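Local coordinates for protein putative modification methylase (Thermus thermophilus, PDB 2ZIG) that probably transfers a methyl group from S-adenosyl-L-methionine to the exocyclic N4 of cytosine in DNA, as a member of the N(4)/N(6)-methyltransferase family, at residues His42-Ser47 with Leu240-Gly245; Gly236-Asp241 with Arg259-Glu264. One frame throughout, in Å; residues are numbered along the deposited sequence.

Strand 41-46 comes early in the chain and must wait 192 residues for its partner: interaction 1 closes that long loop when residues 240-245 come in beside 42-47. Interaction 2 follows at once and closes a short one, 17 residues, when 259-264 returns alongside 236-241 after helix 248-255. The two loops do not nest; they lie end to end along the chain and share Leu240 and Asp241. Strand 238-241 therefore sits in the sheet between 41-46 and 259-264, all three parallel. At the C-terminal ends of these strands the contacts touch again where Gly245 N lies 3.0 Å from Glu264 OE1, a probable hydrogen bond tying the loop after strand 238-241 to the end of 259-264.

Interaction 1: residues His42-Ser47 with Leu240-Gly245; sequences HLVVTS and LDPFAG
Val44 and Leu240 form a parallel beta bridge, CA to CA 4.6 Å, that joins neighbouring strands in the Rossmann-like sheet of an S-adenosylmethionine-dependent methyltransferase. Both strands lead into family motifs: 41-46 into the Ser-Pro-Pro-Tyr sequence that starts at Ser47, and 238-241 into the Asp-Pro-Phe-Ala-Gly loop, which in this family lies at the cofactor site.

The backbone evidence is two hydrogen bonds on Leu240. Its N donates to Leu43 O at 2.8 Å, and its O accepts from Val45 N at 3.1 Å while also meeting the CA-H of Val44.

Apolar contacts gather on the face carrying Val44 and Leu240. Val44 places CG1 anti to its backbone N (chi1 178°), which sends that methyl on toward the loop after strand 238-241 and to within 3.6 Å of Pro242 CD; CG2 instead lies alongside Leu240 CB, the two side chains pointing the same way. Helix 66-86 packs over this face, with Val83 on Val44 and Val79 on Pro242.

Polar contacts centre on the buried carboxylate of Asp241. Thr46 OG1 donates to Asp241 OD1 at 2.7 Å from above the carboxylate plane, 39° out of it. Phe243 N reaches Asp241 OD1 at 2.9 Å from the opposite face and on the anti side, forming an Asx turn. Gripped from both faces, and with OD2 bonded to Thr249 as well, the carboxylate is restrained against rotation and fixes the start of the loop. A water next to Asp241 OD2 accepts from Ser47 N, drawing the residue after strand 41-46 into the same network.

The Phe243 ring has Pro242 CB above one face, displaced toward the ring's rim, while at its edge, near the ring plane, CD1 meets Thr46 OG1 at 3.4 Å.

Interaction 2: residues Gly236-Asp241 with Arg259-Glu264; sequences GDVVLD and RALGVE
With chi1 at 179°, Val238 holds CG1 opposite its own amide nitrogen, bringing this methyl to 4.0 Å from Leu261 CB, and the same rotation turns CG2 to Arg259. The arginine chain is bent at chi3 (74°); it passes Gly236, where Arg259 CD comes 3.1 Å from Gly236 O, and its NH1 ends 3.8 Å from Val238 CG2. Gly236 O lies at the edge of the guanidinium, near its plane. Further along the same face, Leu240 CD1 packs against Leu261 CG at 3.9 Å. Trimming Val238 to an alanine would remove both methyls, and is likely to open a gap beside Leu261 CB and let the exposed Arg259 guanidinium swing more freely.

Beneath these side chains the strands run parallel, their axes 17° apart. Five backbone hydrogen bonds alternate between them: Asp237 O accepts from Arg259 N at 2.7 Å, Val239 bonds through its N to Arg259 O and through its O to Leu261 N, and Asp241 bonds likewise to Leu261 O and Val263 N. Leu240 CA lies 3.0 Å from Leu261 O in a CA-H...O contact. Gly262 CA approaches Asp241 O to 3.2 Å in another contact of this kind. On the reverse face Val239 and Ala260 meet helix 248-255, through Ala253 and Leu250.

Strand 238-241, helix 248-255 and strand 259-264 thus make a beta-alpha-beta crossover of the Rossmann-like methyltransferase fold. Its second strand ends at Glu264, which binds S-adenosylmethionine; an acidic residue at this place commonly holds the cofactor ribose in such enzymes.

Interaction 1: residues His42-Ser47 with Leu240-Gly245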
loop_
_atom_site.group_PDB
_atom_site.type_symbol
_atom_site.label_atom_id
_atom_site.label_comp_id
_atom_site.label_asym_id
_atom_site.label_seq_id
_atom_site.Cartn_x
_atom_site.Cartn_y
_atom_site.Cartn_z
ATOM N N HIS B 42 -23.216 -7.480 5.110
ATOM C CA HIS B 42 -22.581 -8.069 3.934
ATOM C C HIS B 42 -21.339 -7.352 3.423
ATOM O O HIS B 42 -20.407 -7.990 2.945
ATOM C CB HIS B 42 -23.607 -8.162 2.806
ATOM C CG HIS B 42 -24.874 -8.841 3.216
ATOM N ND1 HIS B 42 -24.932 -10.184 3.521
ATOM C CD2 HIS B 42 -26.115 -8.349 3.439
ATOM C CE1 HIS B 42 -26.154 -10.490 3.915
ATOM N NE2 HIS B 42 -26.892 -9.396 3.875
ATOM N N LEU B 43 -21.336 -6.030 3.521
ATOM C CA LEU B 43 -20.220 -5.228 3.043
ATOM C C LEU B 43 -20.083 -3.951 3.840
ATOM O O LEU B 43 -21.073 -3.368 4.253
ATOM C CB LEU B 43 -20.434 -4.851 1.572
ATOM C CG LEU B 43 -19.523 -3.776 0.963
ATOM C CD1 LEU B 43 -18.096 -4.294 0.919
ATOM C CD2 LEU B 43 -20.002 -3.418 -0.444
ATOM N N VAL B 44 -18.843 -3.521 4.038
ATOM C CA VAL B 44 -18.559 -2.276 4.739
ATOM C C VAL B 44 -17.645 -1.408 3.857
ATOM O O VAL B 44 -16.607 -1.861 3.381
ATOM C CB VAL B 44 -17.827 -2.528 6.080
ATOM C CG1 VAL B 44 -17.513 -1.204 6.757
ATOM C CG2 VAL B 44 -18.677 -3.406 6.989
ATOM N N VAL B 45 -18.042 -0.166 3.617
ATOM C CA VAL B 45 -17.206 0.739 2.840
ATOM C C VAL B 45 -17.056 1.958 3.720
ATOM O O VAL B 45 -18.054 2.540 4.165
ATOM C CB VAL B 45 -17.865 1.148 1.518
ATOM C CG1 VAL B 45 -16.981 2.173 0.785
ATOM C CG2 VAL B 45 -18.086 -0.077 0.659
ATOM N N THR B 46 -15.822 2.353 3.994
ATOM C CA THR B 46 -15.633 3.508 4.850
ATOM C C THR B 46 -14.241 4.108 4.777
ATOM O O THR B 46 -13.316 3.532 4.210
ATOM C CB THR B 46 -15.930 3.141 6.325
ATOM O OG1 THR B 46 -15.880 4.321 7.137
ATOM C CG2 THR B 46 -14.904 2.135 6.835
ATOM N N SER B 47 -14.114 5.282 5.372
ATOM C CA SER B 47 -12.853 5.992 5.427
ATOM C C SER B 47 -12.624 6.341 6.896
ATOM O O SER B 47 -13.509 6.895 7.557
ATOM C CB SER B 47 -12.940 7.269 4.592
ATOM O OG SER B 47 -11.684 7.915 4.524
ATOM N N LEU B 240 -22.681 -1.298 5.272
ATOM C CA LEU B 240 -22.406 -0.500 6.455
ATOM C C LEU B 240 -21.198 0.415 6.363
ATOM O O LEU B 240 -20.170 0.038 5.814
ATOM C CB LEU B 240 -22.210 -1.417 7.662
ATOM C CG LEU B 240 -21.585 -0.747 8.891
ATOM C CD1 LEU B 240 -22.538 0.305 9.446
ATOM C CD2 LEU B 240 -21.281 -1.785 9.940
ATOM N N ASP B 241 -21.341 1.622 6.905
ATOM C CA ASP B 241 -20.244 2.583 6.973
ATOM C C ASP B 241 -20.238 3.054 8.436
ATOM O O ASP B 241 -21.130 3.786 8.859
ATOM C CB ASP B 241 -20.484 3.783 6.047
ATOM C CG ASP B 241 -19.284 4.717 5.979
ATOM O OD1 ASP B 241 -18.507 4.758 6.953
ATOM O OD2 ASP B 241 -19.111 5.423 4.960
ATOM N N PRO B 242 -19.240 2.621 9.225
ATOM C CA PRO B 242 -19.076 2.967 10.644
ATOM C C PRO B 242 -18.727 4.441 10.892
ATOM O O PRO B 242 -18.870 4.941 12.015
ATOM C CB PRO B 242 -17.936 2.053 11.094
ATOM C CG PRO B 242 -17.938 0.943 10.102
ATOM C CD PRO B 242 -18.220 1.644 8.817
ATOM N N PHE B 243 -18.251 5.123 9.848
ATOM C CA PHE B 243 -17.867 6.530 9.942
ATOM C C PHE B 243 -18.516 7.267 8.782
ATOM O O PHE B 243 -17.830 7.862 7.944
ATOM C CB PHE B 243 -16.345 6.663 9.850
ATOM C CG PHE B 243 -15.600 5.778 10.811
ATOM C CD1 PHE B 243 -14.856 4.701 10.350
ATOM C CD2 PHE B 243 -15.644 6.022 12.179
ATOM C CE1 PHE B 243 -14.160 3.875 11.234
ATOM C CE2 PHE B 243 -14.951 5.203 13.081
ATOM C CZ PHE B 243 -14.206 4.126 12.604
ATOM N N ALA B 244 -19.846 7.242 8.765
ATOM C CA ALA B 244 -20.656 7.813 7.692
ATOM C C ALA B 244 -20.507 9.277 7.272
ATOM O O ALA B 244 -20.753 9.602 6.108
ATOM C CB ALA B 244 -22.123 7.516 7.972
ATOM N N GLY B 245 -20.123 10.163 8.186
ATOM C CA GLY B 245 -19.992 11.558 7.805
ATOM C C GLY B 245 -21.293 12.015 7.163
ATOM O O GLY B 245 -22.370 11.776 7.723
HETATM O O HOH W 1 -16.702 7.054 5.548
#

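Interaction 2: residues Gly236-Asp241 with Arg259-Glu264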
loop_
_atom_site.group_PDB
_atom_site.type_symbol
_atom_site.label_atom_id
_atom_site.label_comp_id
_atom_site.label_asym_id
_atom_site.label_seq_id
_atom_site.Cartn_x
_atom_site.Cartn_y
_atom_site.Cartn_z
ATOM N N GLY B 236 -30.240 -5.823 -2.249
ATOM C CA GLY B 236 -30.843 -6.361 -1.042
ATOM C C GLY B 236 -29.888 -6.527 0.135
ATOM O O GLY B 236 -30.337 -6.564 1.282
ATOM N N ASP B 237 -28.583 -6.636 -0.130
ATOM C CA ASP B 237 -27.594 -6.779 0.943
ATOM C C ASP B 237 -27.543 -5.544 1.839
ATOM O O ASP B 237 -28.046 -4.475 1.478
ATOM C CB ASP B 237 -26.183 -6.985 0.385
ATOM C CG ASP B 237 -25.978 -8.350 -0.234
ATOM O OD1 ASP B 237 -26.839 -9.242 -0.057
ATOM O OD2 ASP B 237 -24.932 -8.531 -0.893
ATOM N N VAL B 238 -26.915 -5.700 3.001
ATOM C CA VAL B 238 -26.756 -4.620 3.965
ATOM C C VAL B 238 -25.345 -4.045 3.822
ATOM O O VAL B 238 -24.354 -4.770 3.950
ATOM C CB VAL B 238 -26.930 -5.124 5.422
ATOM C CG1 VAL B 238 -26.737 -3.966 6.399
ATOM C CG2 VAL B 238 -28.314 -5.755 5.601
ATOM N N VAL B 239 -25.268 -2.748 3.547
ATOM C CA VAL B 239 -23.991 -2.063 3.388
ATOM C C VAL B 239 -23.804 -1.140 4.582
ATOM O O VAL B 239 -24.659 -0.300 4.870
ATOM C CB VAL B 239 -23.954 -1.227 2.083
ATOM C CG1 VAL B 239 -22.638 -0.449 1.989
ATOM C CG2 VAL B 239 -24.106 -2.141 0.874
ATOM N N LEU B 240 -22.681 -1.298 5.272
ATOM C CA LEU B 240 -22.406 -0.500 6.455
ATOM C C LEU B 240 -21.198 0.415 6.363
ATOM O O LEU B 240 -20.170 0.038 5.814
ATOM C CB LEU B 240 -22.210 -1.417 7.662
ATOM C CG LEU B 240 -21.585 -0.747 8.891
ATOM C CD1 LEU B 240 -22.538 0.305 9.446
ATOM C CD2 LEU B 240 -21.281 -1.785 9.940
ATOM N N ASP B 241 -21.341 1.622 6.905
ATOM C CA ASP B 241 -20.244 2.583 6.973
ATOM C C ASP B 241 -20.238 3.054 8.436
ATOM O O ASP B 241 -21.130 3.786 8.859
ATOM C CB ASP B 241 -20.484 3.783 6.047
ATOM C CG ASP B 241 -19.284 4.717 5.979
ATOM O OD1 ASP B 241 -18.507 4.758 6.953
ATOM O OD2 ASP B 241 -19.111 5.423 4.960
ATOM N N ARG B 259 -29.398 -2.110 1.200
ATOM C CA ARG B 259 -29.888 -1.511 2.445
ATOM C C ARG B 259 -28.737 -0.763 3.136
ATOM O O ARG B 259 -27.685 -1.343 3.424
ATOM C CB ARG B 259 -30.434 -2.607 3.365
ATOM C CG ARG B 259 -31.538 -3.447 2.723
ATOM C CD ARG B 259 -31.742 -4.773 3.447
ATOM N NE ARG B 259 -32.431 -4.618 4.723
ATOM C CZ ARG B 259 -32.514 -5.569 5.652
ATOM N NH1 ARG B 259 -31.944 -6.755 5.455
ATOM N NH2 ARG B 259 -33.176 -5.336 6.779
ATOM N N ALA B 260 -28.938 0.518 3.406
ATOM C CA ALA B 260 -27.904 1.314 4.038
ATOM C C ALA B 260 -27.957 1.257 5.552
ATOM O O ALA B 260 -29.024 1.347 6.157
ATOM C CB ALA B 260 -27.995 2.766 3.575
ATOM N N LEU B 261 -26.785 1.103 6.151
ATOM C CA LEU B 261 -26.635 1.068 7.596
ATOM C C LEU B 261 -25.392 1.894 7.903
ATOM O O LEU B 261 -24.344 1.704 7.279
ATOM C CB LEU B 261 -26.434 -0.366 8.093
ATOM C CG LEU B 261 -26.339 -0.550 9.611
ATOM C CD1 LEU B 261 -27.640 -0.062 10.232
ATOM C CD2 LEU B 261 -26.078 -2.016 9.980
ATOM N N GLY B 262 -25.506 2.818 8.850
ATOM C CA GLY B 262 -24.358 3.631 9.193
ATOM C C GLY B 262 -24.288 4.107 10.628
ATOM O O GLY B 262 -25.261 4.028 11.385
ATOM N N VAL B 263 -23.111 4.598 10.995
ATOM C CA VAL B 263 -22.863 5.149 12.321
ATOM C C VAL B 263 -22.070 6.435 12.131
ATOM O O VAL B 263 -21.090 6.456 11.384
ATOM C CB VAL B 263 -22.026 4.200 13.194
ATOM C CG1 VAL B 263 -21.853 4.805 14.588
ATOM C CG2 VAL B 263 -22.696 2.844 13.278
ATOM N N GLU B 264 -22.502 7.506 12.787
ATOM C CA GLU B 264 -21.815 8.790 12.695
ATOM C C GLU B 264 -21.698 9.384 14.089
ATOM O O GLU B 264 -22.651 9.352 14.871
ATOM C CB GLU B 264 -22.577 9.741 11.766
ATOM C CG GLU B 264 -22.017 11.159 11.671
ATOM C CD GLU B 264 -20.500 11.219 11.728
ATOM O OE1 GLU B 264 -19.832 10.333 11.145
ATOM O OE2 GLU B 264 -19.974 12.169 12.352
#